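Local coordinates for protein Esterase/lipase (Lactobacillus rhamnosus, PDB 4N5H) that probably hydrolyses carboxylic esters, and may transfer their acyl groups, as an esterase of the alpha/beta-hydrolase fold, at residues 13-18 with 77-82; 103-108 with 116-121. The protein carries 1 engineered substitution. One frame throughout, in Å; residues are numbered along the deposited sequence.

Interaction 1. Residues 13-18 with 77-82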
loop_
_atom_site.group_PDB
_atom_site.type_symbol
_atom_site.label_atom_id
_atom_site.label_comp_id
_atom_site.label_asym_id
_atom_site.label_seq_id
_atom_site.Cartn_x
_atom_site.Cartn_y
_atom_site.Cartn_z
ATOM N N ALA A 13 18.315 11.878 -17.503
ATOM C CA ALA A 13 18.285 12.439 -16.138
ATOM C C ALA A 13 17.087 13.368 -15.942
ATOM O O ALA A 13 16.505 13.391 -14.843
ATOM C CB ALA A 13 19.571 13.247 -15.825
ATOM N N SER A 14 16.735 14.151 -16.959
ATOM C CA SER A 14 15.577 15.041 -16.883
ATOM C C SER A 14 14.354 14.161 -16.702
ATOM O O SER A 14 13.523 14.425 -15.836
ATOM C CB SER A 14 15.352 15.869 -18.111
ATOM O OG SER A 14 16.444 16.764 -18.319
ATOM N N TRP A 15 14.229 13.107 -17.520
ATOM C CA TRP A 15 13.038 12.254 -17.368
ATOM C C TRP A 15 13.024 11.445 -16.106
ATOM O O TRP A 15 11.985 11.129 -15.587
ATOM C CB TRP A 15 12.796 11.401 -18.660
ATOM C CG TRP A 15 12.411 12.283 -19.726
ATOM C CD1 TRP A 15 13.164 12.625 -20.852
ATOM C CD2 TRP A 15 11.172 12.996 -19.884
ATOM N NE1 TRP A 15 12.513 13.555 -21.582
ATOM C CE2 TRP A 15 11.265 13.760 -21.060
ATOM C CE3 TRP A 15 9.985 13.042 -19.150
ATOM C CZ2 TRP A 15 10.241 14.624 -21.478
ATOM C CZ3 TRP A 15 8.968 13.885 -19.568
ATOM C CH2 TRP A 15 9.116 14.660 -20.747
ATOM N N ALA A 16 14.186 11.060 -15.545
ATOM C CA ALA A 16 14.209 10.414 -14.229
ATOM C C ALA A 16 13.692 11.366 -13.124
ATOM O O ALA A 16 13.003 10.937 -12.203
ATOM C CB ALA A 16 15.640 9.911 -13.866
ATOM N N GLN A 17 13.997 12.633 -13.212
ATOM C CA GLN A 17 13.440 13.602 -12.270
ATOM C C GLN A 17 11.924 13.697 -12.430
ATOM O O GLN A 17 11.189 13.725 -11.448
ATOM C CB GLN A 17 14.083 14.950 -12.435
ATOM C CG GLN A 17 13.674 15.959 -11.405
ATOM C CD GLN A 17 14.370 17.273 -11.688
ATOM O OE1 GLN A 17 15.491 17.276 -12.242
ATOM N NE2 GLN A 17 13.713 18.391 -11.356
ATOM N N THR A 18 11.463 13.786 -13.651
ATOM C CA THR A 18 10.005 13.768 -13.903
ATOM C C THR A 18 9.348 12.547 -13.317
ATOM O O THR A 18 8.269 12.620 -12.663
ATOM C CB THR A 18 9.769 13.823 -15.403
ATOM O OG1 THR A 18 10.246 15.084 -15.826
ATOM C CG2 THR A 18 8.304 13.746 -15.714
ATOM N N TRP A 77 8.433 11.692 -25.853
ATOM C CA TRP A 77 8.830 10.558 -26.712
ATOM C C TRP A 77 9.841 9.561 -26.166
ATOM O O TRP A 77 10.012 8.464 -26.717
ATOM C CB TRP A 77 9.171 11.046 -28.175
ATOM C CG TRP A 77 8.267 12.005 -28.878
ATOM C CD1 TRP A 77 7.161 11.694 -29.594
ATOM C CD2 TRP A 77 8.343 13.432 -28.910
ATOM N NE1 TRP A 77 6.578 12.777 -30.067
ATOM C CE2 TRP A 77 7.266 13.886 -29.682
ATOM C CE3 TRP A 77 9.255 14.372 -28.385
ATOM C CZ2 TRP A 77 7.026 15.261 -29.959
ATOM C CZ3 TRP A 77 9.068 15.690 -28.661
ATOM C CH2 TRP A 77 7.934 16.157 -29.445
ATOM N N PHE A 78 10.413 9.926 -24.994
ATOM C CA PHE A 78 11.472 9.192 -24.306
ATOM C C PHE A 78 11.038 8.506 -23.015
ATOM O O PHE A 78 11.761 7.702 -22.423
ATOM C CB PHE A 78 12.624 10.172 -23.900
ATOM C CG PHE A 78 13.624 10.479 -25.004
ATOM C CD1 PHE A 78 13.404 11.527 -25.884
ATOM C CD2 PHE A 78 14.794 9.718 -25.119
ATOM C CE1 PHE A 78 14.339 11.874 -26.877
ATOM C CE2 PHE A 78 15.713 10.055 -26.138
ATOM C CZ PHE A 78 15.464 11.088 -26.994
ATOM N N TYR A 79 9.801 8.787 -22.581
ATOM C CA TYR A 79 9.357 8.454 -21.218
ATOM C C TYR A 79 7.888 8.058 -21.255
ATOM O O TYR A 79 7.068 8.588 -22.007
ATOM C CB TYR A 79 9.530 9.641 -20.263
ATOM C CG TYR A 79 8.916 9.561 -18.915
ATOM C CD1 TYR A 79 7.751 10.201 -18.637
ATOM C CD2 TYR A 79 9.432 8.747 -17.952
ATOM C CE1 TYR A 79 7.156 10.104 -17.411
ATOM C CE2 TYR A 79 8.832 8.579 -16.723
ATOM C CZ TYR A 79 7.663 9.282 -16.442
ATOM O OH TYR A 79 6.988 9.177 -15.196
ATOM N N GLY A 80 7.556 7.146 -20.352
ATOM C CA GLY A 80 6.137 6.860 -20.057
ATOM C C GLY A 80 5.772 5.433 -20.412
ATOM O O GLY A 80 6.530 4.669 -21.013
ATOM N N ASP A 81 4.539 5.057 -20.052
ATOM C CA ASP A 81 4.032 3.748 -20.359
ATOM C C ASP A 81 2.506 3.762 -20.233
ATOM O O ASP A 81 1.955 4.841 -20.014
ATOM C CB ASP A 81 4.653 2.636 -19.461
ATOM C CG ASP A 81 4.418 2.849 -17.980
ATOM O OD1 ASP A 81 3.378 3.426 -17.574
ATOM O OD2 ASP A 81 5.365 2.540 -17.152
ATOM N N ARG A 82 1.844 2.629 -20.442
ATOM C CA ARG A 82 0.380 2.557 -20.380
ATOM C C ARG A 82 -0.213 2.923 -19.040
ATOM O O ARG A 82 -1.418 3.165 -18.947
ATOM C CB ARG A 82 -0.090 1.166 -20.784
ATOM C CG ARG A 82 0.345 0.022 -19.874
ATOM C CD ARG A 82 -0.159 -1.328 -20.412
ATOM N NE ARG A 82 0.632 -2.359 -19.770
ATOM C CZ ARG A 82 0.590 -2.727 -18.488
ATOM N NH1 ARG A 82 -0.423 -2.424 -17.675
ATOM N NH2 ARG A 82 1.583 -3.514 -18.044
#
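Trp15 and Tyr79 carry this contact, which shows how an N-terminal helix can be laid over a loop of a hydrolase core mainly by apolar surfaces, with one hydroxyl bond from the loop to the helix. The six-membered ring of Trp15 and the ring of Tyr79 are nearly parallel, their planes 14° apart, but they are slid so far that they barely overlap, with centroids 5.5 Å apart. What meets the indole most closely is therefore the base of the tyrosine: Tyr79 CB lies 3.3 Å above the plane of the Trp15 ring, offset toward its rim, and 3.6 Å from Trp15 CE3. With CG anti to the backbone N (chi1 169°), the phenol continues past the indole toward the next turn of helix 2-28.

Aliphatic carbons packed on the rings complete the interface. Phe78 CB touches the five-membered end of the indole, 3.9 Å from Trp15 CD1, while its own ring turns away to meet Tyr206 edge-to-face. One helical turn beyond Trp15, the methyl CG2 of Thr18 rests 4.2 Å from Tyr79 CE1.

Polar bonding lies at the ends of the two aromatic residues and reaches past both segments. Trp15 NE1 hydrogen-bonds to Tyr206 OH on helix 203-211, and Tyr79 OH to Asp22 OD2, farther along the same helix as Trp15.

The loop 77-82 directly follows the HGGG sequence that forms the oxyanion hole in many related esterases. Dispersion and hydrophobic burial would supply most of the attraction between the two segments, whereas the directional bonds at NE1 and OH probably help to fix how the indole and phenol are turned.

Interaction 2. Residues 103-108 with 116-121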
loop_
_atom_site.group_PDB
_atom_site.type_symbol
_atom_site.label_atom_id
_atom_site.label_comp_id
_atom_site.label_asym_id
_atom_site.label_seq_id
_atom_site.Cartn_x
_atom_site.Cartn_y
_atom_site.Cartn_z
ATOM N N GLY A 103 0.708 1.606 -24.350
ATOM C CA GLY A 103 2.143 1.833 -24.407
ATOM C C GLY A 103 2.616 1.909 -25.830
ATOM O O GLY A 103 1.936 1.460 -26.733
ATOM N N TYR A 104 3.776 2.530 -26.013
ATOM C CA TYR A 104 4.478 2.531 -27.292
ATOM C C TYR A 104 5.951 2.576 -26.953
ATOM O O TYR A 104 6.376 3.112 -25.896
ATOM C CB TYR A 104 4.047 3.704 -28.193
ATOM C CG TYR A 104 4.068 5.107 -27.581
ATOM C CD1 TYR A 104 2.940 5.670 -27.024
ATOM C CD2 TYR A 104 5.224 5.813 -27.477
ATOM C CE1 TYR A 104 2.964 6.913 -26.404
ATOM C CE2 TYR A 104 5.266 7.104 -26.912
ATOM C CZ TYR A 104 4.096 7.659 -26.356
ATOM O OH TYR A 104 4.124 8.910 -25.764
ATOM N N ARG A 105 6.731 1.953 -27.830
ATOM C CA ARG A 105 8.189 1.961 -27.608
ATOM C C ARG A 105 8.721 3.398 -27.569
ATOM O O ARG A 105 8.216 4.281 -28.243
ATOM C CB ARG A 105 8.903 1.084 -28.648
ATOM C CG ARG A 105 8.535 -0.382 -28.535
ATOM C CD ARG A 105 8.949 -1.177 -29.734
ATOM N NE ARG A 105 8.250 -0.770 -30.924
ATOM C CZ ARG A 105 8.581 -1.036 -32.177
ATOM N NH1 ARG A 105 9.618 -1.785 -32.436
ATOM N NH2 ARG A 105 7.853 -0.578 -33.140
ATOM N N LEU A 106 9.848 3.582 -26.848
ATOM C CA LEU A 106 10.330 4.895 -26.554
ATOM C C LEU A 106 11.637 5.191 -27.370
ATOM O O LEU A 106 12.412 4.280 -27.613
ATOM C CB LEU A 106 10.666 4.992 -25.076
ATOM C CG LEU A 106 9.444 4.821 -24.117
ATOM C CD1 LEU A 106 9.836 4.939 -22.662
ATOM C CD2 LEU A 106 8.362 5.782 -24.456
ATOM N N LEU A 107 11.839 6.448 -27.668
ATOM C CA LEU A 107 13.173 6.873 -28.211
ATOM C C LEU A 107 14.131 6.572 -27.080
ATOM O O LEU A 107 13.815 6.682 -25.905
ATOM C CB LEU A 107 13.174 8.332 -28.488
ATOM C CG LEU A 107 12.169 8.965 -29.420
ATOM C CD1 LEU A 107 12.407 10.385 -29.733
ATOM C CD2 LEU A 107 11.839 8.214 -30.622
ATOM N N PRO A 108 15.373 6.211 -27.408
ATOM C CA PRO A 108 15.980 6.192 -28.738
ATOM C C PRO A 108 15.969 4.764 -29.321
ATOM O O PRO A 108 16.502 4.535 -30.403
ATOM C CB PRO A 108 17.472 6.580 -28.374
ATOM C CG PRO A 108 17.658 5.917 -27.060
ATOM C CD PRO A 108 16.376 6.071 -26.315
ATOM N N ILE A 116 4.500 5.406 -34.133
ATOM C CA ILE A 116 3.272 5.441 -34.907
ATOM C C ILE A 116 2.761 4.062 -35.247
ATOM O O ILE A 116 1.576 3.773 -35.099
ATOM C CB ILE A 116 3.455 6.315 -36.186
ATOM C CG1 ILE A 116 3.698 7.814 -35.774
ATOM C CG2 ILE A 116 2.292 6.051 -37.131
ATOM C CD1 ILE A 116 2.440 8.545 -35.270
ATOM N N GLN A 117 3.670 3.146 -35.558
ATOM C CA GLN A 117 3.279 1.756 -35.847
ATOM C C GLN A 117 2.696 1.094 -34.601
ATOM O O GLN A 117 1.669 0.390 -34.700
ATOM C CB GLN A 117 4.448 0.970 -36.397
ATOM C CG GLN A 117 4.735 1.367 -37.817
ATOM C CD GLN A 117 5.955 0.597 -38.442
ATOM O OE1 GLN A 117 6.675 -0.127 -37.767
ATOM N NE2 GLN A 117 6.146 0.753 -39.738
ATOM N N ASP A 118 3.330 1.354 -33.451
ATOM C CA ASP A 118 2.788 0.798 -32.179
ATOM C C ASP A 118 1.401 1.318 -31.908
ATOM O O ASP A 118 0.470 0.561 -31.602
ATOM C CB ASP A 118 3.691 1.137 -31.000
ATOM C CG ASP A 118 5.012 0.360 -31.016
ATOM O OD1 ASP A 118 5.158 -0.616 -31.821
ATOM O OD2 ASP A 118 5.914 0.714 -30.221
ATOM N N ILE A 119 1.229 2.621 -32.069
ATOM C CA ILE A 119 -0.145 3.192 -31.856
ATOM C C ILE A 119 -1.175 2.622 -32.794
ATOM O O ILE A 119 -2.261 2.198 -32.364
ATOM C CB ILE A 119 -0.111 4.750 -31.839
ATOM C CG1 ILE A 119 0.746 5.316 -30.743
ATOM C CG2 ILE A 119 -1.469 5.316 -31.784
ATOM C CD1 ILE A 119 1.174 6.774 -30.855
ATOM N N PHE A 120 -0.849 2.519 -34.104
ATOM C CA PHE A 120 -1.801 1.937 -35.040
ATOM C C PHE A 120 -2.076 0.453 -34.731
ATOM O O PHE A 120 -3.195 -0.015 -34.893
ATOM C CB PHE A 120 -1.319 2.101 -36.487
ATOM C CG PHE A 120 -1.855 3.322 -37.132
ATOM C CD1 PHE A 120 -1.158 4.539 -36.945
ATOM C CD2 PHE A 120 -3.041 3.295 -37.837
ATOM C CE1 PHE A 120 -1.656 5.692 -37.485
ATOM C CE2 PHE A 120 -3.565 4.449 -38.399
ATOM C CZ PHE A 120 -2.913 5.641 -38.158
ATOM N N ALA A 121 -1.078 -0.275 -34.214
ATOM C CA ALA A 121 -1.340 -1.660 -33.821
ATOM C C ALA A 121 -2.293 -1.787 -32.648
ATOM O O ALA A 121 -3.188 -2.667 -32.640
ATOM C CB ALA A 121 -0.030 -2.361 -33.421
HETATM O O HOH W 1 7.869 -1.129 -35.898
#
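OD2 of Asp118 is gripped twice by Arg105, once by its backbone and once by its side chain. The amide N of Arg105 stands 2.8 Å from Asp118 OD2 and approaches nearly along the C-O axis, through an almost straight bond (169°). Arg105 NE, 2.9 Å from Asp118 OD2, engages the syn lone pair and keeps that oxygen in the guanidinium plane; this bond, just as straight, is the main leg of the salt bridge. Arg105 NH2 adds a weak, strongly bent bond to Asp118 OD1 at 3.0 Å. Guanidinium and carboxylate planes are 42° apart, so the ion pair is twisted rather than a flat two-pronged match. CG of the arginine lies beside the backbone N and the chain bends at chi3 (-65°), which brings NE round to the oxygen that the amide N already holds.

The other carboxylate oxygen, OD1, also accepts from Gln51 NE2. A water accepts from Arg105 NH2.

Apolar contacts lie beside this polar cluster. CB of Tyr104 packs 3.8 Å from Asp118 CB, and Tyr104 CD1 meets Ile119 CG1 more loosely, at 4.3 Å. The tyrosine ring then leads away from residues 116-121, stacks on His73 and bonds through OH to the carbonyl O of His73, which begins the HGGG sequence of the probable oxyanion loop.

A buried carboxylate supplied with a cationic partner and several N-H donors would be expected to stay ionised, and here it ties the loop after strand 98-102 to the first half of helix 112-129 by both backbone and side chain.

Interaction 1 closes before interaction 2 opens, so the two follow one another along the chain, with centres about 15 Å apart. Their loops, 77-82 and 103-108, follow strands 66-72 and 98-102, parallel neighbours in the central sheet, and they meet directly: Trp77 O lies 2.9 Å from Leu107 N, a probable hydrogen bond, and Phe78 packs against Leu106 and Leu107. Interaction 1 sets helix 2-28 against loop 77-82, whereas interaction 2 joins loop 103-108 to helix 112-129. Loop 77-82, which follows the probable oxyanion-hole sequence, thus meets helix 2-28 directly and helix 112-129 both through Gln115 and by way of loop 103-108.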